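PDB 4AWT: SYE1 from Shewanella oneidensis, which binds FMN and probably reduces carbon-carbon double bonds with NADH or NADPH as electron donor. Local coordinates for residues A[57-62]-A[97-102]; A[178-183]-A[216-221]; A[190-195]-A[209-214]; A[228-233]-A[262-267]. The protein carries 1 engineered substitution. All coordinates share one frame; numbering follows the deposited sequence.

Contact 1: A[57-62]-A[97-102]. With FMN (flavin mononucleotide), chain B.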
# COMPACT_ATOMS: atom_id res chain seq x y z
N GLU A 57 -3.94 5.55 1.08
CA GLU A 57 -4.54 4.56 0.22
C GLU A 57 -3.79 4.49 -1.10
O GLU A 57 -3.21 5.47 -1.58
CB GLU A 57 -6.01 4.89 -0.02
CG GLU A 57 -6.27 6.24 -0.75
CD GLU A 57 -7.62 6.77 -0.30
OE1 GLU A 57 -8.67 6.22 -0.67
OE2 GLU A 57 -7.62 7.78 0.45
N GLY A 58 -3.87 3.33 -1.75
CA GLY A 58 -3.24 3.22 -3.06
C GLY A 58 -3.74 4.31 -3.98
O GLY A 58 -4.93 4.60 -4.08
N THR A 59 -2.79 4.88 -4.73
CA THR A 59 -3.11 5.96 -5.66
C THR A 59 -2.48 5.59 -7.00
O THR A 59 -1.28 5.39 -7.14
CB THR A 59 -2.70 7.32 -5.08
OG1 THR A 59 -3.10 8.36 -5.96
CG2 THR A 59 -1.25 7.52 -4.77
N GLN A 60 -3.33 5.43 -8.00
CA GLN A 60 -2.88 4.87 -9.28
C GLN A 60 -1.98 5.84 -10.00
O GLN A 60 -2.19 7.05 -10.07
CB GLN A 60 -4.05 4.45 -10.17
CG GLN A 60 -5.03 5.55 -10.56
CD GLN A 60 -6.19 5.68 -9.64
OE1 GLN A 60 -6.17 5.18 -8.49
NE2 GLN A 60 -7.23 6.38 -10.05
N ILE A 61 -0.94 5.26 -10.65
CA ILE A 61 0.08 6.00 -11.33
C ILE A 61 -0.28 6.40 -12.76
O ILE A 61 0.45 7.15 -13.38
CB ILE A 61 1.42 5.23 -11.32
CG1 ILE A 61 1.34 3.95 -12.15
CG2 ILE A 61 1.87 4.97 -9.90
CD1 ILE A 61 2.64 3.18 -12.26
N SER A 62 -1.38 5.88 -13.27
CA SER A 62 -1.78 6.13 -14.65
C SER A 62 -3.22 5.67 -14.79
O SER A 62 -3.76 4.96 -13.91
CB SER A 62 -0.93 5.34 -15.62
OG SER A 62 -1.27 3.96 -15.53
N ILE A 97 3.46 11.74 6.06
CA ILE A 97 2.57 11.00 5.18
C ILE A 97 3.30 10.61 3.90
O ILE A 97 3.95 11.44 3.25
CB ILE A 97 1.29 11.78 4.91
CG1 ILE A 97 0.33 10.95 4.04
CG2 ILE A 97 1.51 13.17 4.34
CD1 ILE A 97 -1.09 11.50 3.95
N PHE A 98 3.19 9.33 3.56
CA PHE A 98 3.74 8.77 2.33
C PHE A 98 2.60 8.43 1.39
O PHE A 98 1.53 8.01 1.84
CB PHE A 98 4.57 7.52 2.59
CG PHE A 98 6.01 7.75 3.02
CD1 PHE A 98 6.40 8.79 3.84
CD2 PHE A 98 7.00 6.86 2.59
CE1 PHE A 98 7.73 8.95 4.22
CE2 PHE A 98 8.32 7.01 2.97
CZ PHE A 98 8.69 8.05 3.78
N ALA A 99 2.82 8.57 0.08
CA ALA A 99 1.85 8.20 -0.93
C ALA A 99 2.10 6.77 -1.39
O ALA A 99 3.21 6.47 -1.82
CB ALA A 99 1.94 9.10 -2.15
N GLN A 100 1.09 5.91 -1.36
CA GLN A 100 1.25 4.55 -1.86
C GLN A 100 1.01 4.51 -3.36
O GLN A 100 -0.11 4.59 -3.84
CB GLN A 100 0.34 3.54 -1.16
CG GLN A 100 0.73 2.15 -1.64
CD GLN A 100 -0.19 1.07 -1.20
OE1 GLN A 100 -1.39 1.07 -1.53
NE2 GLN A 100 0.34 0.09 -0.48
N LEU A 101 2.10 4.38 -4.14
CA LEU A 101 2.01 4.35 -5.60
C LEU A 101 1.52 2.99 -6.05
O LEU A 101 2.13 1.96 -5.73
CB LEU A 101 3.36 4.68 -6.21
CG LEU A 101 4.01 5.97 -5.75
CD1 LEU A 101 5.30 6.19 -6.53
CD2 LEU A 101 3.09 7.16 -5.90
N TRP A 102 0.45 2.99 -6.84
CA TRP A 102 -0.28 1.77 -7.15
C TRP A 102 -0.32 1.48 -8.65
O TRP A 102 -0.71 2.34 -9.45
CB TRP A 102 -1.72 1.87 -6.66
CG TRP A 102 -2.40 0.59 -6.30
CD1 TRP A 102 -1.92 -0.68 -6.24
CD2 TRP A 102 -3.75 0.54 -5.86
NE1 TRP A 102 -2.90 -1.53 -5.78
CE2 TRP A 102 -4.02 -0.80 -5.51
CE3 TRP A 102 -4.75 1.50 -5.68
CZ2 TRP A 102 -5.26 -1.19 -5.00
CZ3 TRP A 102 -5.96 1.09 -5.16
CH2 TRP A 102 -6.20 -0.19 -4.84
N1 FMN B . -3.49 -2.29 1.44
C2 FMN B . -2.74 -1.62 0.58
O2 FMN B . -1.51 -1.84 0.45
N3 FMN B . -3.30 -0.63 -0.22
C4 FMN B . -4.65 -0.30 -0.16
O4 FMN B . -5.05 0.68 -0.84
C4A FMN B . -5.44 -1.09 0.67
N5 FMN B . -6.82 -0.89 0.72
C5A FMN B . -7.51 -1.39 1.85
C6 FMN B . -8.80 -1.01 2.10
C7 FMN B . -9.52 -1.46 3.23
C7M FMN B . -10.89 -0.89 3.49
C8 FMN B . -8.91 -2.35 4.06
C8M FMN B . -9.59 -2.86 5.32
C9 FMN B . -7.58 -2.76 3.82
C9A FMN B . -6.86 -2.28 2.72
N10 FMN B . -5.52 -2.65 2.51
C10 FMN B . -4.80 -2.00 1.52
C1' FMN B . -4.85 -3.53 3.47
C2' FMN B . -4.47 -2.83 4.78
O2' FMN B . -3.42 -1.90 4.57
C3' FMN B . -3.97 -3.80 5.84
O3' FMN B . -2.74 -4.41 5.47
C4' FMN B . -4.97 -4.91 6.22
O4' FMN B . -6.28 -4.40 6.40
C5' FMN B . -4.50 -5.72 7.41
O5' FMN B . -4.39 -4.91 8.59
P FMN B . -5.58 -4.92 9.69
O1P FMN B . -6.77 -4.27 9.03
O2P FMN B . -5.85 -6.36 10.05
O3P FMN B . -5.00 -4.10 10.82
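T59 and L101 lie abreast in two neighbouring parallel strands, 57-60 and 97-102, whose short axes approach to 4.4 Å at 51°. These are consecutive strands of a TIM barrel, linked through helix 77-92 as a beta-alpha-beta unit. T59 N donates to Q100 O at 2.8 Å, W102 N to T59 O at 3.0 Å, and I61 N, just beyond strand 57-60, to W102 O at 3.2 Å. Beyond these bonds, I61 CG2 packs on L101 CB, away from the cofactor.

The flavin is read by both strands. With CG anti to the backbone N (chi1 -173°), the Q100 chain runs out straight and sets its amide against the pyrimidine rim of FMN: OE1 accepts from N3 at 2.9 Å, while NE2 donates to O2 at 2.8 Å. A primary amide suits this place because it offers an acceptor beside a donor, matching N3-H beside O2. E179 takes a further bond from NE2, which settles which end of the amide faces which flavin atom. From the other strand, the backbone N of G58 reaches FMN O4 at 3.0 Å.

Glycine fits at position 58 because a CB would run into the indole of W102. That ring, stacked on H181 and met edge-to-face by Y186, lies obliquely against the backbone, with its CE3 3.4 Å from G58 C.

Contact 2: A[178-183]-A[216-221]. With FMN (flavin mononucleotide), chain B.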
# COMPACT_ATOMS: atom_id res chain seq x y z
N ILE A 178 7.18 8.07 -0.66
CA ILE A 178 6.27 7.17 -1.33
C ILE A 178 6.46 5.76 -0.80
O ILE A 178 7.56 5.40 -0.38
CB ILE A 178 6.40 7.21 -2.87
CG1 ILE A 178 7.72 6.66 -3.40
CG2 ILE A 178 6.16 8.63 -3.34
CD1 ILE A 178 7.79 5.17 -3.63
N GLU A 179 5.40 4.97 -0.89
CA GLU A 179 5.44 3.54 -0.66
C GLU A 179 5.11 2.87 -1.96
O GLU A 179 4.04 3.09 -2.56
CB GLU A 179 4.44 3.11 0.41
CG GLU A 179 4.54 1.62 0.71
CD GLU A 179 3.53 1.15 1.74
OE1 GLU A 179 3.83 1.36 2.97
OE2 GLU A 179 2.48 0.61 1.37
N LEU A 180 6.00 1.99 -2.44
CA LEU A 180 5.69 1.20 -3.62
C LEU A 180 4.82 0.02 -3.22
O LEU A 180 5.24 -0.83 -2.44
CB LEU A 180 6.99 0.69 -4.22
CG LEU A 180 6.83 -0.23 -5.43
CD1 LEU A 180 6.11 0.50 -6.57
CD2 LEU A 180 8.19 -0.76 -5.87
N HIS A 181 3.62 -0.06 -3.78
CA HIS A 181 2.75 -1.21 -3.51
C HIS A 181 3.26 -2.38 -4.37
O HIS A 181 2.94 -2.45 -5.55
CB HIS A 181 1.30 -0.92 -3.81
CG HIS A 181 0.36 -1.91 -3.20
ND1 HIS A 181 0.77 -3.09 -2.70
CD2 HIS A 181 -0.98 -1.76 -3.00
CE1 HIS A 181 -0.31 -3.67 -2.21
NE2 HIS A 181 -1.37 -2.90 -2.35
N ALA A 182 4.04 -3.27 -3.79
CA ALA A 182 4.52 -4.47 -4.43
C ALA A 182 3.94 -5.71 -3.78
O ALA A 182 4.50 -6.80 -3.89
CB ALA A 182 6.05 -4.50 -4.46
N ALA A 183 2.75 -5.56 -3.21
CA ALA A 183 2.09 -6.55 -2.38
C ALA A 183 0.71 -6.87 -2.94
O ALA A 183 0.31 -6.41 -4.00
CB ALA A 183 2.05 -6.04 -0.94
N GLU A 216 14.12 -2.80 -10.88
CA GLU A 216 14.18 -1.69 -11.79
C GLU A 216 13.24 -0.57 -11.41
O GLU A 216 13.56 0.63 -11.56
CB GLU A 216 13.90 -2.19 -13.21
CG GLU A 216 15.03 -3.08 -13.72
CD GLU A 216 14.81 -3.67 -15.09
OE1 GLU A 216 13.72 -3.46 -15.66
OE2 GLU A 216 15.69 -4.38 -15.60
N VAL A 217 12.04 -0.91 -10.92
CA VAL A 217 11.12 0.11 -10.44
C VAL A 217 11.72 0.84 -9.24
O VAL A 217 11.71 2.06 -9.19
CB VAL A 217 9.74 -0.49 -10.13
CG1 VAL A 217 8.86 0.55 -9.42
CG2 VAL A 217 9.04 -1.00 -11.36
N VAL A 218 12.24 0.08 -8.26
CA VAL A 218 12.85 0.71 -7.08
C VAL A 218 14.01 1.58 -7.49
O VAL A 218 14.17 2.68 -6.97
CB VAL A 218 13.19 -0.33 -6.03
CG1 VAL A 218 14.02 0.27 -4.91
CG2 VAL A 218 11.92 -0.96 -5.49
N ALA A 219 14.85 1.11 -8.42
CA ALA A 219 15.97 1.95 -8.83
C ALA A 219 15.50 3.28 -9.37
O ALA A 219 16.10 4.31 -9.07
CB ALA A 219 16.79 1.22 -9.92
N ALA A 220 14.43 3.27 -10.17
CA ALA A 220 13.92 4.50 -10.73
C ALA A 220 13.33 5.42 -9.66
O ALA A 220 13.52 6.63 -9.68
CB ALA A 220 12.88 4.20 -11.78
N LEU A 221 12.61 4.83 -8.69
CA LEU A 221 12.05 5.63 -7.59
C LEU A 221 13.12 6.29 -6.78
O LEU A 221 13.03 7.48 -6.44
CB LEU A 221 11.16 4.72 -6.73
CG LEU A 221 9.93 4.17 -7.40
CD1 LEU A 221 9.33 3.06 -6.56
CD2 LEU A 221 8.89 5.26 -7.63
N1 FMN B . -3.49 -2.29 1.44
C2 FMN B . -2.74 -1.62 0.58
O2 FMN B . -1.51 -1.84 0.45
N3 FMN B . -3.30 -0.63 -0.22
C4 FMN B . -4.65 -0.30 -0.16
O4 FMN B . -5.05 0.68 -0.84
C4A FMN B . -5.44 -1.09 0.67
N5 FMN B . -6.82 -0.89 0.72
C5A FMN B . -7.51 -1.39 1.85
C6 FMN B . -8.80 -1.01 2.10
C7 FMN B . -9.52 -1.46 3.23
C7M FMN B . -10.89 -0.89 3.49
C8 FMN B . -8.91 -2.35 4.06
C8M FMN B . -9.59 -2.86 5.32
C9 FMN B . -7.58 -2.76 3.82
C9A FMN B . -6.86 -2.28 2.72
N10 FMN B . -5.52 -2.65 2.51
C10 FMN B . -4.80 -2.00 1.52
C1' FMN B . -4.85 -3.53 3.47
C2' FMN B . -4.47 -2.83 4.78
O2' FMN B . -3.42 -1.90 4.57
C3' FMN B . -3.97 -3.80 5.84
O3' FMN B . -2.74 -4.41 5.47
C4' FMN B . -4.97 -4.91 6.22
O4' FMN B . -6.28 -4.40 6.40
C5' FMN B . -4.50 -5.72 7.41
O5' FMN B . -4.39 -4.91 8.59
P FMN B . -5.58 -4.92 9.69
O1P FMN B . -6.77 -4.27 9.03
O2P FMN B . -5.85 -6.36 10.05
O3P FMN B . -5.00 -4.10 10.82
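L180 CD2 carries most of this contact, reaching V217 CG1 at 3.8 Å and V218 CG2, also at 3.8 Å. L221 CD1 comes from one turn further along the helix, almost at a right angle to L180, and stands 4.0 Å from L180 CD2. The same L221 methyl meets I178 CD1 at 3.9 Å, so it bridges the two strand residues. In L180, CG is anti to the backbone N (chi1 177°), which carries the forked end outward to the helix; branched and flexible aliphatic residues suit such a seam because their methyls can interlock at several angles.

Strand 178-181 and helix 216-221 run nearly antiparallel, at 167°, with axes 10.6 Å apart. This is the sheet-to-helix packing of a TIM barrel, where helix 212-225 lies outside the sheet and leads back to strand 230-234. Around the seam, Y163 of helix 153-172 touches both L180 and V217, while L101 of the preceding strand backs I178 and L221.

E179 and H181 alternate with the packing residues and carry polar groups. E179 OE1 is hydrogen-bonded to Y266 OH and H268 ND1. Over one face of the H181 imidazole lies FMN O2, 3.0 Å from NE2. ND1 accepts from A183 N at 3.2 Å, the donor tilted 21° from the ring plane, which should restrain rotation of the ring.

Strand and helix exchange no hydrogen bond, so this join depends on hydrocarbon packing, while the polar chemistry of the strand is kept for the flavin side.

Contact 3: A[190-195]-A[209-214]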
# COMPACT_ATOMS: atom_id res chain seq x y z
N GLN A 190 2.71 -9.74 -9.26
CA GLN A 190 2.46 -10.66 -10.36
C GLN A 190 3.76 -11.06 -11.09
O GLN A 190 3.74 -12.09 -11.77
CB GLN A 190 1.47 -10.05 -11.35
CG GLN A 190 0.07 -9.90 -10.78
CD GLN A 190 -0.75 -8.80 -11.38
OE1 GLN A 190 -0.69 -8.53 -12.60
NE2 GLN A 190 -1.53 -8.11 -10.58
N PHE A 191 4.81 -10.29 -10.96
CA PHE A 191 6.14 -10.68 -11.41
C PHE A 191 6.90 -11.49 -10.36
O PHE A 191 7.59 -12.44 -10.69
CB PHE A 191 7.00 -9.48 -11.81
CG PHE A 191 6.65 -8.86 -13.14
CD1 PHE A 191 5.55 -8.02 -13.28
CD2 PHE A 191 7.39 -9.15 -14.28
CE1 PHE A 191 5.24 -7.44 -14.49
CE2 PHE A 191 7.08 -8.59 -15.49
CZ PHE A 191 6.02 -7.74 -15.59
N ILE A 192 6.81 -11.08 -9.09
CA ILE A 192 7.61 -11.72 -8.04
C ILE A 192 7.25 -13.17 -7.85
O ILE A 192 8.12 -14.03 -7.70
CB ILE A 192 7.45 -10.96 -6.70
CG1 ILE A 192 8.00 -9.55 -6.78
CG2 ILE A 192 8.12 -11.75 -5.56
CD1 ILE A 192 7.68 -8.67 -5.58
N ASP A 193 5.95 -13.46 -7.76
CA ASP A 193 5.48 -14.77 -7.32
C ASP A 193 5.47 -15.75 -8.49
O ASP A 193 4.88 -15.53 -9.54
CB ASP A 193 4.12 -14.66 -6.69
CG ASP A 193 4.09 -14.05 -5.28
OD1 ASP A 193 5.18 -13.74 -4.77
OD2 ASP A 193 2.96 -13.91 -4.76
N SER A 194 6.12 -16.90 -8.26
CA SER A 194 6.40 -17.83 -9.35
C SER A 194 5.16 -18.29 -10.06
O SER A 194 5.18 -18.49 -11.28
CB SER A 194 7.19 -19.01 -8.83
OG SER A 194 6.48 -19.76 -7.90
N GLU A 195 4.03 -18.53 -9.35
CA GLU A 195 2.90 -19.14 -10.01
C GLU A 195 2.09 -18.09 -10.81
O GLU A 195 1.16 -18.47 -11.53
CB GLU A 195 2.04 -19.89 -9.01
CG GLU A 195 2.83 -20.94 -8.26
CD GLU A 195 3.84 -21.76 -9.09
OE1 GLU A 195 3.20 -22.50 -9.86
OE2 GLU A 195 5.12 -21.71 -9.00
N ASN A 209 15.35 -13.20 -12.08
CA ASN A 209 14.50 -12.63 -13.12
C ASN A 209 13.18 -12.15 -12.55
O ASN A 209 12.66 -11.11 -12.95
CB ASN A 209 14.31 -13.61 -14.22
CG ASN A 209 15.51 -13.81 -15.09
OD1 ASN A 209 16.56 -13.20 -14.89
ND2 ASN A 209 15.35 -14.65 -16.09
N ARG A 210 12.59 -12.93 -11.63
CA ARG A 210 11.29 -12.55 -11.06
C ARG A 210 11.44 -11.30 -10.20
O ARG A 210 10.42 -10.56 -10.11
CB ARG A 210 10.71 -13.68 -10.24
CG ARG A 210 10.14 -14.80 -11.09
CD ARG A 210 9.50 -15.91 -10.27
NE ARG A 210 10.46 -16.75 -9.58
CZ ARG A 210 10.74 -16.84 -8.29
NH1 ARG A 210 10.14 -16.06 -7.39
NH2 ARG A 210 11.66 -17.71 -7.88
N LEU A 211 12.57 -11.04 -9.63
CA LEU A 211 12.79 -9.82 -8.84
C LEU A 211 13.22 -8.65 -9.68
O LEU A 211 13.34 -7.53 -9.16
CB LEU A 211 13.82 -10.07 -7.73
CG LEU A 211 13.39 -11.10 -6.69
CD1 LEU A 211 14.48 -11.31 -5.68
CD2 LEU A 211 12.11 -10.71 -6.00
N ARG A 212 13.44 -8.83 -10.98
CA ARG A 212 14.03 -7.79 -11.82
C ARG A 212 13.11 -6.59 -11.95
O ARG A 212 13.59 -5.44 -11.89
CB ARG A 212 14.39 -8.38 -13.19
CG ARG A 212 15.18 -7.37 -14.03
CD ARG A 212 15.52 -7.99 -15.40
NE ARG A 212 16.21 -9.26 -15.29
CZ ARG A 212 17.44 -9.46 -14.96
NH1 ARG A 212 18.25 -8.43 -14.74
NH2 ARG A 212 17.87 -10.73 -14.85
N PHE A 213 11.83 -6.78 -12.17
CA PHE A 213 10.92 -5.65 -12.34
C PHE A 213 10.90 -4.82 -11.05
O PHE A 213 11.02 -3.60 -11.08
CB PHE A 213 9.55 -6.13 -12.75
CG PHE A 213 8.60 -5.03 -13.12
CD1 PHE A 213 8.90 -4.09 -14.07
CD2 PHE A 213 7.35 -4.96 -12.52
CE1 PHE A 213 7.99 -3.10 -14.42
CE2 PHE A 213 6.44 -3.98 -12.87
CZ PHE A 213 6.74 -3.08 -13.86
N LEU A 214 10.78 -5.49 -9.89
CA LEU A 214 10.89 -4.80 -8.61
C LEU A 214 12.16 -3.98 -8.54
O LEU A 214 12.17 -2.81 -8.14
CB LEU A 214 10.84 -5.82 -7.48
CG LEU A 214 11.07 -5.27 -6.08
CD1 LEU A 214 9.95 -4.34 -5.62
CD2 LEU A 214 11.23 -6.41 -5.09
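One face of the F191 ring receives F213, whose CD2 hangs toward the rim, 3.6 Å from F191 CD1. The two planes are inclined at 33°, and F213 CB adds a CH-pi contact 4.2 Å from the centroid of the F191 ring. A second flat group, the R210 guanidinium, has S194 CB over one face, 4.0 Å from R210 NE, and I192 O at its edge, in its plane.

In this TIM barrel, helix 187-192, in the connection after strand 177-181, packs on residues 209-214, which span the end of helix 207-210 and the start of helix 212-225. I192 is the last residue of helix 187-192, and R210 NH1 donates to its O at 2.9 Å, with an almost straight C=O...N angle of 179°. Arginine suits this place because its chain bends at chi3 (-73°) and lies along the backbone of F191 and I192, while its head still has other N-H groups to offer: NH2 bonds the bound ethyl hydrogen carbonate, whose pocket also includes S194. S194 OG donates to the anti lone pair of E195 OE2.

Were F191 an alanine, F213 would probably lose the surface on which its CB and CD2 rest, and a gap would open between the two helical segments. Helix 153-172 also touches F213.

On the other side of the seam the contact is aliphatic, and helix 248-261 lies against I192 and L211: I192 CG2 meets L211 CD2 at 4.1 Å, and I192 CD1 lies 4.2 Å from L214 CD2.

Contact 4: A[228-233]-A[262-267]. With FMN (flavin mononucleotide), chain B.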
# COMPACT_ATOMS: atom_id res chain seq x y z
N GLU A 228 15.87 7.64 0.99
CA GLU A 228 15.30 8.01 2.28
C GLU A 228 13.82 8.36 2.20
O GLU A 228 13.18 8.51 3.24
CB GLU A 228 16.09 9.14 2.93
CG GLU A 228 15.93 10.52 2.35
CD GLU A 228 16.51 10.85 0.99
OE1 GLU A 228 17.31 10.11 0.35
OE2 GLU A 228 16.13 11.94 0.46
N ARG A 229 13.28 8.49 0.99
CA ARG A 229 11.88 8.81 0.75
C ARG A 229 11.13 7.66 0.07
O ARG A 229 10.01 7.88 -0.38
CB ARG A 229 11.76 10.10 -0.03
CG ARG A 229 12.27 11.30 0.76
CD ARG A 229 11.83 12.63 0.19
NE ARG A 229 12.43 12.92 -1.02
CZ ARG A 229 12.33 14.09 -1.63
NH1 ARG A 229 11.62 15.08 -1.15
NH2 ARG A 229 13.00 14.22 -2.81
N VAL A 230 11.72 6.47 0.02
CA VAL A 230 11.11 5.33 -0.67
C VAL A 230 10.94 4.19 0.32
O VAL A 230 11.92 3.65 0.84
CB VAL A 230 11.94 4.87 -1.86
CG1 VAL A 230 11.38 3.59 -2.47
CG2 VAL A 230 12.02 5.97 -2.92
N GLY A 231 9.68 3.77 0.52
CA GLY A 231 9.36 2.52 1.21
C GLY A 231 8.76 1.56 0.20
O GLY A 231 8.32 1.96 -0.88
N VAL A 232 8.72 0.27 0.56
CA VAL A 232 8.16 -0.75 -0.30
C VAL A 232 7.29 -1.67 0.55
O VAL A 232 7.70 -2.06 1.64
CB VAL A 232 9.23 -1.55 -1.03
CG1 VAL A 232 8.64 -2.68 -1.86
CG2 VAL A 232 10.09 -0.64 -1.90
N ARG A 233 6.14 -2.08 0.01
CA ARG A 233 5.25 -3.03 0.65
C ARG A 233 5.31 -4.36 -0.10
O ARG A 233 5.18 -4.41 -1.32
CB ARG A 233 3.82 -2.51 0.69
CG ARG A 233 3.01 -3.19 1.80
CD ARG A 233 1.65 -2.58 2.03
NE ARG A 233 1.19 -2.91 3.37
CZ ARG A 233 -0.05 -2.93 3.82
NH1 ARG A 233 -1.07 -2.85 3.03
NH2 ARG A 233 -0.25 -3.11 5.13
N HIS A 262 19.31 -1.32 -2.08
CA HIS A 262 18.83 -0.01 -2.50
C HIS A 262 18.69 0.98 -1.37
O HIS A 262 18.44 2.16 -1.63
CB HIS A 262 17.48 -0.13 -3.20
CG HIS A 262 17.54 -0.70 -4.57
ND1 HIS A 262 17.98 0.03 -5.65
CD2 HIS A 262 17.19 -1.89 -5.04
CE1 HIS A 262 17.90 -0.71 -6.70
NE2 HIS A 262 17.41 -1.90 -6.39
N ARG A 263 18.83 0.53 -0.12
CA ARG A 263 18.79 1.40 1.04
C ARG A 263 17.42 2.08 1.17
O ARG A 263 17.31 3.20 1.69
CB ARG A 263 19.94 2.41 1.10
CG ARG A 263 21.29 1.69 1.18
CD ARG A 263 21.48 0.97 2.50
NE ARG A 263 22.86 0.52 2.73
CZ ARG A 263 23.40 -0.65 2.49
NH1 ARG A 263 22.72 -1.63 1.96
NH2 ARG A 263 24.68 -0.92 2.76
N ILE A 264 16.36 1.40 0.78
CA ILE A 264 15.03 1.97 0.94
C ILE A 264 14.81 2.25 2.45
O ILE A 264 15.33 1.55 3.32
CB ILE A 264 13.92 1.10 0.38
CG1 ILE A 264 13.74 -0.23 1.08
CG2 ILE A 264 14.12 0.91 -1.15
CD1 ILE A 264 12.49 -0.98 0.71
N VAL A 265 14.02 3.27 2.74
CA VAL A 265 13.89 3.75 4.10
C VAL A 265 13.06 2.83 4.98
O VAL A 265 13.30 2.74 6.20
CB VAL A 265 13.37 5.20 4.12
CG1 VAL A 265 11.87 5.31 3.88
CG2 VAL A 265 13.74 5.89 5.39
N TYR A 266 12.08 2.14 4.42
CA TYR A 266 11.33 1.13 5.17
C TYR A 266 10.90 0.03 4.25
O TYR A 266 10.69 0.22 3.03
CB TYR A 266 10.16 1.74 5.92
CG TYR A 266 8.92 2.19 5.19
CD1 TYR A 266 8.04 1.29 4.61
CD2 TYR A 266 8.57 3.52 5.14
CE1 TYR A 266 6.89 1.68 3.99
CE2 TYR A 266 7.38 3.95 4.60
CZ TYR A 266 6.52 3.04 4.02
OH TYR A 266 5.34 3.47 3.52
N LEU A 267 10.65 -1.12 4.87
CA LEU A 267 10.02 -2.29 4.25
C LEU A 267 8.78 -2.58 5.08
O LEU A 267 8.86 -2.70 6.30
CB LEU A 267 10.97 -3.49 4.26
CG LEU A 267 10.41 -4.78 3.73
CD1 LEU A 267 9.92 -4.67 2.32
CD2 LEU A 267 11.47 -5.89 3.84
N1 FMN B . -3.49 -2.29 1.44
C2 FMN B . -2.74 -1.62 0.58
O2 FMN B . -1.51 -1.84 0.45
N3 FMN B . -3.30 -0.63 -0.22
C4 FMN B . -4.65 -0.30 -0.16
O4 FMN B . -5.05 0.68 -0.84
C4A FMN B . -5.44 -1.09 0.67
N5 FMN B . -6.82 -0.89 0.72
C5A FMN B . -7.51 -1.39 1.85
C6 FMN B . -8.80 -1.01 2.10
C7 FMN B . -9.52 -1.46 3.23
C7M FMN B . -10.89 -0.89 3.49
C8 FMN B . -8.91 -2.35 4.06
C8M FMN B . -9.59 -2.86 5.32
C9 FMN B . -7.58 -2.76 3.82
C9A FMN B . -6.86 -2.28 2.72
N10 FMN B . -5.52 -2.65 2.51
C10 FMN B . -4.80 -2.00 1.52
C1' FMN B . -4.85 -3.53 3.47
C2' FMN B . -4.47 -2.83 4.78
O2' FMN B . -3.42 -1.90 4.57
C3' FMN B . -3.97 -3.80 5.84
O3' FMN B . -2.74 -4.41 5.47
C4' FMN B . -4.97 -4.91 6.22
O4' FMN B . -6.28 -4.40 6.40
C5' FMN B . -4.50 -5.72 7.41
O5' FMN B . -4.39 -4.91 8.59
P FMN B . -5.58 -4.92 9.69
O1P FMN B . -6.77 -4.27 9.03
O2P FMN B . -5.85 -6.36 10.05
O3P FMN B . -5.00 -4.10 10.82
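V232 and L267 pair in parallel register where strands 230-233 and 266-267 begin to run together, with V265 N donating to V230 O at 2.9 Å and V232 N to Y266 O at 3.2 Å. The Y266 ring lies over the neighbouring strand: its first torsion places CG between the backbone N and the carbonyl carbon (chi1 74°), and G231 CA sits almost centrally above one face, 3.8 Å from the ring centroid. Glycine suits position 231 because a CB would collide with Y266 CE1.

V232 and I264 meet on the other side of the sheet at about a right angle, V232 CG2 lying 3.6 Å from I264 CD1, with L259 of helix 248-261 against both; I264 CG2 also abuts V230 CG1. V265 fits its branched CB against the backbone of E228, just before strand 230-233, 3.4 Å from E228 O.

The two strands belong to a beta-alpha-beta unit of the TIM barrel, joined by helix 248-261, which ends in a Schellman motif with R263 at positive phi.

R233 leaves its strand with a chain extended from CG to NE, long enough to bring the guanidinium to the flavin. A leucine in its place would probably leave FMN O2, O2' and O3' without their donors here and the pyrimidine end without its nearby positive charge. FMN N1 lies at the edge of the guanidinium, near its plane, and the charge would be expected to steady negative charge around N1 and O2 in the reduced flavin. R233 NH1 donates to FMN O2 at 2.8 Å and to O2' at 3.0 Å, while R233 NH2 donates to O3' at 2.8 Å.

Overall arrangement
Contacts 1, 2 and 4 each include barrel strands, and each reaches FMN, whereas contact 3 lies outside, its centre about 20 Å from that of contact 1, beside a separate ligand. Strand 178-181 sits between the strands of contact 1 and contact 4: E179 N lies 2.8 Å from A99 O, and L180 N is 2.8 Å from G231 O, both probable hydrogen bonds. The centres of contacts 2 and 4 are about 8 Å apart. Contacts 1 and 4 also meet across the barrel interior, where F98 CD2 comes within 3.6 Å of Y266 CE2. Contact 3 is nested in the loop that contact 2 closes; they share helix 212-225 and touch at L180 CD2 and L214 CD1, 4.0 Å apart.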